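Side-chain contacts in superoxide dismutase [Fe] (Aquifex pyrophilus, PDB 1COJ), which destroys superoxide radicals, converting two of them with two protons into hydrogen peroxide and oxygen at a single iron ion in each subunit: residues E41-E44 with K45-D48; K68-E71 with T72-Y75; I188-D191 with V192-E195. One frame throughout, in Å; residues are numbered along the deposited sequence.

Contact 1 (E41-E44 with K45-D48); sequences EIQE and KLAD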
ATOM      1  N   GLU A  41     -13.552  17.410  -7.388  1.00  9.58           N
ATOM      2  CA  GLU A  41     -13.673  16.769  -8.696  1.00 10.84           C
ATOM      3  C   GLU A  41     -14.234  15.362  -8.514  1.00 11.69           C
ATOM      4  O   GLU A  41     -15.130  14.933  -9.247  1.00  9.86           O
ATOM      5  CB  GLU A  41     -12.308  16.680  -9.382  1.00 11.68           C
ATOM      6  CG  GLU A  41     -12.351  15.944 -10.718  1.00 12.99           C
ATOM      7  CD  GLU A  41     -10.979  15.766 -11.357  1.00 15.88           C
ATOM      8  OE1 GLU A  41     -10.829  14.875 -12.215  1.00 15.68           O
ATOM      9  OE2 GLU A  41     -10.050  16.522 -11.012  1.00 16.39           O
ATOM     10  N   ILE A  42     -13.687  14.649  -7.537  1.00 10.73           N
ATOM     11  CA  ILE A  42     -14.119  13.291  -7.233  1.00 11.41           C
ATOM     12  C   ILE A  42     -15.602  13.278  -6.851  1.00 11.70           C
ATOM     13  O   ILE A  42     -16.352  12.420  -7.319  1.00 10.91           O
ATOM     14  CB  ILE A  42     -13.235  12.684  -6.118  1.00 10.50           C
ATOM     15  CG1 ILE A  42     -11.828  12.420  -6.672  1.00  9.44           C
ATOM     16  CG2 ILE A  42     -13.859  11.411  -5.553  1.00  9.82           C
ATOM     17  CD1 ILE A  42     -10.800  12.039  -5.624  1.00 13.34           C
ATOM     18  N   GLN A  43     -16.035  14.274  -6.078  1.00 12.03           N
ATOM     19  CA  GLN A  43     -17.438  14.362  -5.666  1.00 14.74           C
ATOM     20  C   GLN A  43     -18.363  14.526  -6.866  1.00 15.84           C
ATOM     21  O   GLN A  43     -19.423  13.898  -6.930  1.00 16.17           O
ATOM     22  CB  GLN A  43     -17.668  15.503  -4.664  1.00 13.62           C
ATOM     23  CG  GLN A  43     -17.026  15.279  -3.298  1.00 13.33           C
ATOM     24  CD  GLN A  43     -17.283  13.891  -2.735  1.00 16.36           C
ATOM     25  OE1 GLN A  43     -16.353  13.130  -2.478  1.00 20.56           O
ATOM     26  NE2 GLN A  43     -18.543  13.539  -2.577  1.00 14.29           N
ATOM     27  N   GLU A  44     -17.950  15.351  -7.823  1.00 16.49           N
ATOM     28  CA  GLU A  44     -18.742  15.581  -9.026  1.00 17.81           C
ATOM     29  C   GLU A  44     -18.870  14.302  -9.849  1.00 16.02           C
ATOM     30  O   GLU A  44     -19.963  13.950 -10.296  1.00 16.01           O
ATOM     31  CB  GLU A  44     -18.104  16.667  -9.888  1.00 22.42           C
ATOM     32  CG  GLU A  44     -18.038  18.034  -9.242  1.00 33.96           C
ATOM     33  CD  GLU A  44     -17.374  19.049 -10.150  1.00 42.65           C
ATOM     34  OE1 GLU A  44     -16.315  18.717 -10.730  1.00 46.16           O
ATOM     35  OE2 GLU A  44     -17.908  20.170 -10.297  1.00 47.49           O
ATOM     36  N   LYS A  45     -17.751  13.608 -10.037  1.00 12.32           N
ATOM     37  CA  LYS A  45     -17.737  12.376 -10.814  1.00 12.20           C
ATOM     38  C   LYS A  45     -18.475  11.242 -10.125  1.00 11.79           C
ATOM     39  O   LYS A  45     -19.120  10.427 -10.779  1.00 13.36           O
ATOM     40  CB  LYS A  45     -16.303  11.989 -11.162  1.00 10.38           C
ATOM     41  CG  LYS A  45     -15.706  12.950 -12.167  1.00 11.45           C
ATOM     42  CD  LYS A  45     -14.263  12.651 -12.500  1.00 11.52           C
ATOM     43  CE  LYS A  45     -13.790  13.586 -13.607  1.00 13.10           C
ATOM     44  NZ  LYS A  45     -12.364  13.408 -13.960  1.00 12.87           N
ATOM     45  N   LEU A  46     -18.417  11.228  -8.801  1.00 12.36           N
ATOM     46  CA  LEU A  46     -19.091  10.217  -8.005  1.00 14.27           C
ATOM     47  C   LEU A  46     -20.614  10.435  -8.096  1.00 15.79           C
ATOM     48  O   LEU A  46     -21.388   9.486  -8.023  1.00 16.52           O
ATOM     49  CB  LEU A  46     -18.605  10.323  -6.561  1.00 15.05           C
ATOM     50  CG  LEU A  46     -18.186   9.077  -5.777  1.00 17.68           C
ATOM     51  CD1 LEU A  46     -17.707   7.954  -6.674  1.00 11.27           C
ATOM     52  CD2 LEU A  46     -17.105   9.485  -4.787  1.00 15.08           C
ATOM     53  N   ALA A  47     -21.033  11.686  -8.266  1.00 15.93           N
ATOM     54  CA  ALA A  47     -22.456  12.022  -8.377  1.00 19.25           C
ATOM     55  C   ALA A  47     -23.053  11.595  -9.724  1.00 20.40           C
ATOM     56  O   ALA A  47     -24.272  11.477  -9.868  1.00 21.83           O
ATOM     57  CB  ALA A  47     -22.659  13.519  -8.165  1.00 19.63           C
ATOM     58  N   ASP A  48     -22.200  11.409 -10.723  1.00 20.40           N
ATOM     59  CA  ASP A  48     -22.663  10.996 -12.039  1.00 21.88           C
ATOM     60  C   ASP A  48     -22.781   9.467 -12.072  1.00 24.00           C
ATOM     61  O   ASP A  48     -21.799   8.753 -12.299  1.00 21.81           O
ATOM     62  CB  ASP A  48     -21.697  11.498 -13.118  1.00 23.78           C
ATOM     63  CG  ASP A  48     -22.185  11.217 -14.535  1.00 26.84           C
ATOM     64  OD1 ASP A  48     -21.453  11.563 -15.483  1.00 28.52           O
ATOM     65  OD2 ASP A  48     -23.287  10.654 -14.711  1.00 30.49           O
TER
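Glu41 and Lys45, one helical turn apart, run side by side and join in a salt bridge, with Lys45 NZ 2.7 Å from Glu41 OE1. The carboxylate receives the ammonium through the anti lone pair of OE1. A chi1 of 177° sets Glu41 CG beside the carbonyl carbon, and the lysine chain, extended beyond CG, carries its ammonium alongside the glutamate to OE1; Lys45 CE also rests 4.0 Å from Glu41 CG. Both ends have second partners: Lys38 holds Glu41 OE2, and Glu63 of the second subunit takes Lys45 NZ. A methionine in place of Lys45 would probably leave Glu41 and Glu63 of the second subunit without the positive charge they share. Apolar contact follows the same spacing on another side of the helix, where Ile42 CG2 lies 3.9 Å from Leu46 CD2. The backbone supplies i to i+4 bonds beneath both pairs, Lys45 N to Glu41 O at 3.0 Å and Leu46 N to Ile42 O at 2.8 Å. Ile42 and Leu46 pack on helix 63-86, touching Glu70 and Leu67 respectively, while Tyr61 of the second subunit lies against Glu41, Ile42 and Lys45.

Contact 2 (K68-E71 with T72-Y75); sequences KVEE and TFNY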
ATOM      1  N   LYS A  68     -13.461   6.049  -5.266  1.00  5.91           N
ATOM      2  CA  LYS A  68     -13.574   5.849  -3.828  1.00  7.44           C
ATOM      3  C   LYS A  68     -12.199   5.735  -3.169  1.00  7.75           C
ATOM      4  O   LYS A  68     -12.013   6.176  -2.029  1.00  9.51           O
ATOM      5  CB  LYS A  68     -14.420   4.614  -3.521  1.00  6.66           C
ATOM      6  CG  LYS A  68     -15.883   4.738  -3.929  1.00  8.18           C
ATOM      7  CD  LYS A  68     -16.603   5.836  -3.153  1.00  8.07           C
ATOM      8  CE  LYS A  68     -16.673   5.523  -1.661  1.00  9.60           C
ATOM      9  NZ  LYS A  68     -17.448   6.541  -0.908  1.00  9.84           N
ATOM     10  N   VAL A  69     -11.247   5.134  -3.879  1.00  7.35           N
ATOM     11  CA  VAL A  69      -9.891   4.981  -3.365  1.00  6.36           C
ATOM     12  C   VAL A  69      -9.270   6.361  -3.164  1.00  7.37           C
ATOM     13  O   VAL A  69      -8.848   6.706  -2.060  1.00  7.65           O
ATOM     14  CB  VAL A  69      -8.992   4.156  -4.324  1.00  8.80           C
ATOM     15  CG1 VAL A  69      -7.541   4.219  -3.872  1.00  8.07           C
ATOM     16  CG2 VAL A  69      -9.447   2.704  -4.369  1.00  9.51           C
ATOM     17  N   GLU A  70      -9.280   7.180  -4.210  1.00  6.34           N
ATOM     18  CA  GLU A  70      -8.688   8.507  -4.108  1.00  9.05           C
ATOM     19  C   GLU A  70      -9.506   9.477  -3.265  1.00  8.86           C
ATOM     20  O   GLU A  70      -8.989  10.497  -2.803  1.00 10.21           O
ATOM     21  CB  GLU A  70      -8.381   9.084  -5.495  1.00  8.16           C
ATOM     22  CG  GLU A  70      -7.570   8.149  -6.406  1.00 10.16           C
ATOM     23  CD  GLU A  70      -6.190   7.768  -5.857  1.00  8.67           C
ATOM     24  OE1 GLU A  70      -5.473   7.027  -6.554  1.00 11.09           O
ATOM     25  OE2 GLU A  70      -5.810   8.197  -4.746  1.00 10.23           O
ATOM     26  N   GLU A  71     -10.773   9.155  -3.031  1.00  7.95           N
ATOM     27  CA  GLU A  71     -11.599  10.011  -2.200  1.00  6.42           C
ATOM     28  C   GLU A  71     -11.002  10.037  -0.798  1.00  7.80           C
ATOM     29  O   GLU A  71     -10.944  11.094  -0.167  1.00  8.33           O
ATOM     30  CB  GLU A  71     -13.037   9.504  -2.131  1.00  8.53           C
ATOM     31  CG  GLU A  71     -13.962  10.412  -1.317  1.00 10.42           C
ATOM     32  CD  GLU A  71     -15.369   9.858  -1.198  1.00 15.30           C
ATOM     33  OE1 GLU A  71     -15.503   8.631  -1.024  1.00 15.94           O
ATOM     34  OE2 GLU A  71     -16.338  10.643  -1.278  1.00 16.85           O
ATOM     35  N   THR A  72     -10.542   8.882  -0.314  1.00  6.72           N
ATOM     36  CA  THR A  72      -9.952   8.801   1.018  1.00  7.72           C
ATOM     37  C   THR A  72      -8.613   9.534   1.063  1.00  7.46           C
ATOM     38  O   THR A  72      -8.291  10.192   2.053  1.00  9.90           O
ATOM     39  CB  THR A  72      -9.751   7.333   1.506  1.00  7.49           C
ATOM     40  OG1 THR A  72      -8.822   6.652   0.659  1.00  7.20           O
ATOM     41  CG2 THR A  72     -11.070   6.582   1.512  1.00  8.65           C
ATOM     42  N   PHE A  73      -7.848   9.448  -0.023  1.00  7.29           N
ATOM     43  CA  PHE A  73      -6.549  10.109  -0.106  1.00  7.36           C
ATOM     44  C   PHE A  73      -6.703  11.622  -0.008  1.00  8.54           C
ATOM     45  O   PHE A  73      -6.055  12.273   0.820  1.00  6.24           O
ATOM     46  CB  PHE A  73      -5.839   9.753  -1.418  1.00  6.72           C
ATOM     47  CG  PHE A  73      -4.460  10.346  -1.543  1.00  7.48           C
ATOM     48  CD1 PHE A  73      -3.384   9.781  -0.865  1.00  5.95           C
ATOM     49  CD2 PHE A  73      -4.248  11.490  -2.313  1.00  8.58           C
ATOM     50  CE1 PHE A  73      -2.111  10.345  -0.949  1.00  9.76           C
ATOM     51  CE2 PHE A  73      -2.983  12.064  -2.405  1.00  8.89           C
ATOM     52  CZ  PHE A  73      -1.911  11.492  -1.719  1.00  9.20           C
ATOM     53  N   ASN A  74      -7.589  12.168  -0.830  1.00  6.69           N
ATOM     54  CA  ASN A  74      -7.810  13.603  -0.858  1.00  8.96           C
ATOM     55  C   ASN A  74      -8.559  14.166   0.342  1.00  9.15           C
ATOM     56  O   ASN A  74      -8.176  15.212   0.877  1.00  8.65           O
ATOM     57  CB  ASN A  74      -8.456  14.016  -2.185  1.00  8.73           C
ATOM     58  CG  ASN A  74      -7.511  13.825  -3.370  1.00 10.10           C
ATOM     59  OD1 ASN A  74      -7.626  12.864  -4.127  1.00 12.97           O
ATOM     60  ND2 ASN A  74      -6.564  14.728  -3.512  1.00  5.49           N
ATOM     61  N   TYR A  75      -9.578  13.453   0.814  1.00  8.46           N
ATOM     62  CA  TYR A  75     -10.331  13.937   1.963  1.00  8.42           C
ATOM     63  C   TYR A  75      -9.444  13.970   3.198  1.00  8.43           C
ATOM     64  O   TYR A  75      -9.491  14.927   3.973  1.00  7.32           O
ATOM     65  CB  TYR A  75     -11.575  13.086   2.217  1.00  8.47           C
ATOM     66  CG  TYR A  75     -12.487  13.662   3.277  1.00  7.44           C
ATOM     67  CD1 TYR A  75     -13.016  14.949   3.153  1.00  8.62           C
ATOM     68  CD2 TYR A  75     -12.809  12.928   4.415  1.00  8.31           C
ATOM     69  CE1 TYR A  75     -13.842  15.492   4.142  1.00  8.78           C
ATOM     70  CE2 TYR A  75     -13.632  13.457   5.409  1.00  8.44           C
ATOM     71  CZ  TYR A  75     -14.144  14.738   5.268  1.00  9.25           C
ATOM     72  OH  TYR A  75     -14.946  15.266   6.255  1.00  9.57           O
TER
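Thr72 turns its hydroxyl back onto the preceding turn and donates from OG1 to Val69 O, 2.7 Å away and in the carbonyl plane. Its chi1 of 63° sets OG1 between backbone N and carbonyl carbon, within reach of that oxygen; Thr72 N adds only a weak bond to it. On another side Glu70 and Phe73 lie alongside each other, Glu70 OE2 coming 3.7 Å from Phe73 CB, with carboxylate and ring planes 89° apart. The main chain ties the turns through Asn74 N to Glu70 O and Tyr75 N to Glu71 O, both 2.9 Å. Within 68-71, Lys68 NZ grips the syn lone pair of Glu71 OE1 at 2.9 Å, a salt bridge.

Further out, Asn149 OD1 is a second partner of the Thr72 hydroxyl. The Glu70 carboxylate is held through OE2 by Arg126 of the fourth subunit and through OE1 by Arg65 of the second; the same Arg126 makes a cation-pi contact with the Phe73 ring. The two arginines would probably favour the ionised form of this buried acid, though Glu66 of the second subunit, a like charge close to OE1, would work against it, and the salt bridges tie this turn to two other subunits.

Contact 3 (I188-D191 with V192-E195); sequences INWD and VVNE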
ATOM      1  N   ILE A 188       3.186  24.870  19.048  1.00 14.92           N
ATOM      2  CA  ILE A 188       1.897  24.254  19.335  1.00 14.44           C
ATOM      3  C   ILE A 188       0.951  25.167  20.105  1.00 14.68           C
ATOM      4  O   ILE A 188       1.316  25.745  21.132  1.00 14.25           O
ATOM      5  CB  ILE A 188       2.053  22.921  20.105  1.00 14.80           C
ATOM      6  CG1 ILE A 188       2.731  21.879  19.212  1.00 14.45           C
ATOM      7  CG2 ILE A 188       0.688  22.411  20.559  1.00 13.23           C
ATOM      8  CD1 ILE A 188       2.944  20.526  19.875  1.00 14.21           C
ATOM      9  N   ASN A 189      -0.255  25.328  19.568  1.00 13.09           N
ATOM     10  CA  ASN A 189      -1.282  26.134  20.203  1.00 13.47           C
ATOM     11  C   ASN A 189      -2.059  25.179  21.109  1.00 15.40           C
ATOM     12  O   ASN A 189      -2.972  24.483  20.660  1.00 16.37           O
ATOM     13  CB  ASN A 189      -2.212  26.745  19.156  1.00 10.56           C
ATOM     14  CG  ASN A 189      -3.242  27.675  19.760  1.00 12.85           C
ATOM     15  OD1 ASN A 189      -3.598  27.568  20.939  1.00 16.23           O
ATOM     16  ND2 ASN A 189      -3.729  28.602  18.960  1.00 14.11           N
ATOM     17  N   TRP A 190      -1.684  25.140  22.382  1.00 15.21           N
ATOM     18  CA  TRP A 190      -2.330  24.262  23.347  1.00 16.30           C
ATOM     19  C   TRP A 190      -3.789  24.566  23.641  1.00 17.49           C
ATOM     20  O   TRP A 190      -4.508  23.700  24.138  1.00 18.16           O
ATOM     21  CB  TRP A 190      -1.517  24.200  24.635  1.00 17.17           C
ATOM     22  CG  TRP A 190      -0.238  23.467  24.439  1.00 18.62           C
ATOM     23  CD1 TRP A 190       1.010  24.006  24.300  1.00 18.36           C
ATOM     24  CD2 TRP A 190      -0.083  22.050  24.308  1.00 19.12           C
ATOM     25  NE1 TRP A 190       1.934  23.011  24.084  1.00 18.71           N
ATOM     26  CE2 TRP A 190       1.291  21.802  24.087  1.00 19.75           C
ATOM     27  CE3 TRP A 190      -0.972  20.969  24.356  1.00 18.93           C
ATOM     28  CZ2 TRP A 190       1.798  20.508  23.912  1.00 20.52           C
ATOM     29  CZ3 TRP A 190      -0.468  19.682  24.183  1.00 18.92           C
ATOM     30  CH2 TRP A 190       0.906  19.464  23.963  1.00 18.60           C
ATOM     31  N   ASP A 191      -4.235  25.779  23.331  1.00 16.66           N
ATOM     32  CA  ASP A 191      -5.635  26.135  23.544  1.00 17.85           C
ATOM     33  C   ASP A 191      -6.464  25.259  22.606  1.00 16.42           C
ATOM     34  O   ASP A 191      -7.494  24.709  22.997  1.00 16.53           O
ATOM     35  CB  ASP A 191      -5.880  27.612  23.222  1.00 20.81           C
ATOM     36  CG  ASP A 191      -5.315  28.554  24.277  1.00 24.51           C
ATOM     37  OD1 ASP A 191      -4.676  28.089  25.243  1.00 24.81           O
ATOM     38  OD2 ASP A 191      -5.523  29.775  24.140  1.00 28.81           O
ATOM     39  N   VAL A 192      -5.972  25.109  21.377  1.00 16.01           N
ATOM     40  CA  VAL A 192      -6.626  24.296  20.353  1.00 16.27           C
ATOM     41  C   VAL A 192      -6.625  22.815  20.748  1.00 15.34           C
ATOM     42  O   VAL A 192      -7.674  22.166  20.756  1.00 15.46           O
ATOM     43  CB  VAL A 192      -5.933  24.480  18.970  1.00 15.46           C
ATOM     44  CG1 VAL A 192      -6.473  23.484  17.952  1.00 15.88           C
ATOM     45  CG2 VAL A 192      -6.158  25.899  18.462  1.00 15.60           C
ATOM     46  N   VAL A 193      -5.455  22.304  21.119  1.00 14.63           N
ATOM     47  CA  VAL A 193      -5.319  20.906  21.520  1.00 15.29           C
ATOM     48  C   VAL A 193      -6.177  20.578  22.747  1.00 16.28           C
ATOM     49  O   VAL A 193      -6.851  19.548  22.777  1.00 16.51           O
ATOM     50  CB  VAL A 193      -3.840  20.540  21.801  1.00 14.91           C
ATOM     51  CG1 VAL A 193      -3.720  19.076  22.211  1.00 13.82           C
ATOM     52  CG2 VAL A 193      -2.995  20.820  20.565  1.00 13.80           C
ATOM     53  N   ASN A 194      -6.171  21.458  23.744  1.00 15.01           N
ATOM     54  CA  ASN A 194      -6.957  21.238  24.957  1.00 14.96           C
ATOM     55  C   ASN A 194      -8.448  21.155  24.649  1.00 14.78           C
ATOM     56  O   ASN A 194      -9.170  20.344  25.243  1.00 14.56           O
ATOM     57  CB  ASN A 194      -6.700  22.339  25.990  1.00 15.52           C
ATOM     58  CG  ASN A 194      -5.293  22.295  26.569  1.00 17.42           C
ATOM     59  OD1 ASN A 194      -4.866  23.235  27.236  1.00 19.79           O
ATOM     60  ND2 ASN A 194      -4.569  21.217  26.317  1.00 14.86           N
ATOM     61  N   GLU A 195      -8.910  21.992  23.722  1.00 15.54           N
ATOM     62  CA  GLU A 195     -10.313  21.986  23.335  1.00 16.93           C
ATOM     63  C   GLU A 195     -10.652  20.682  22.628  1.00 15.71           C
ATOM     64  O   GLU A 195     -11.704  20.091  22.876  1.00 15.85           O
ATOM     65  CB  GLU A 195     -10.644  23.164  22.423  1.00 20.08           C
ATOM     66  CG  GLU A 195     -12.056  23.081  21.863  1.00 29.60           C
ATOM     67  CD  GLU A 195     -12.505  24.347  21.172  1.00 36.00           C
ATOM     68  OE1 GLU A 195     -13.639  24.790  21.452  1.00 40.94           O
ATOM     69  OE2 GLU A 195     -11.739  24.894  20.349  1.00 41.01           O
TER
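Ile188 opens the contact with its CG2 methyl, which meets Val193 CG2 at 4.0 Å, the two side chains crossing obliquely. The same methyl sits 3.6 Å above the plane of the Trp190 ring, over its centre, a methyl-on-face packing that links the residue before the cap to the first turn.

Asn189 follows at the N-cap. A chi1 of -176°, placing CG beside the carbonyl carbon, swings the amide over the start of the helix, where Asn189 OD1 accepts weak bonds from Asp191 N at 3.1 Å and Val192 N at 3.4 Å. Asn189 O accepts from Val192 N and Val193 N as well, again weakly, so several weak bonds share the work of satisfying the first amides. The amide nitrogen, Asn189 ND2, has Val192 CG2 at 3.7 Å and makes a weak bond to Thr89 OG1.

Trp190 lies alongside Val193, with Trp190 CZ3 3.9 Å from Val193 CG1. Trp190 O accepts from Asn194 N at 2.8 Å, the first short i to i+4 bond of the helix. Outside the two segments, Leu100 of helix 98-107 and Ile160 of strand 157-163 pack on the Trp190 side chain.

Asp191 O accepts from Glu195 N at 3.1 Å, while the Asp191 carboxylate pairs with Lys93; Glu195 in turn reaches Lys212 of the third subunit.

This is an asparagine N-cap at the head of helix 190-207, with Trp190 and Val193 packing on strand 157-163 of the C-terminal domain and Ile188 on Met87.

In the fold
Contacts 1 and 2 belong to consecutive helices, 21-47 and 63-86, of the alpha-hairpin domain; their centres are 12 Å apart and they touch directly. Ile42 CD1 of contact 1 comes 3.7 Å from Glu70 O of contact 2, and Leu46 CD2 lies 3.8 Å from Glu71 OE2. Both also meet the second subunit. Contact 3 lies in the C-terminal domain across the centre of the chain, its nearest atoms about 17 Å from contact 2 and about 25 Å from contact 1. Contact 2 comes nearest the active site: the Phe73 side chain is about 9 Å from the iron and about 8 Å from the side chains of the ligands His81 and His167.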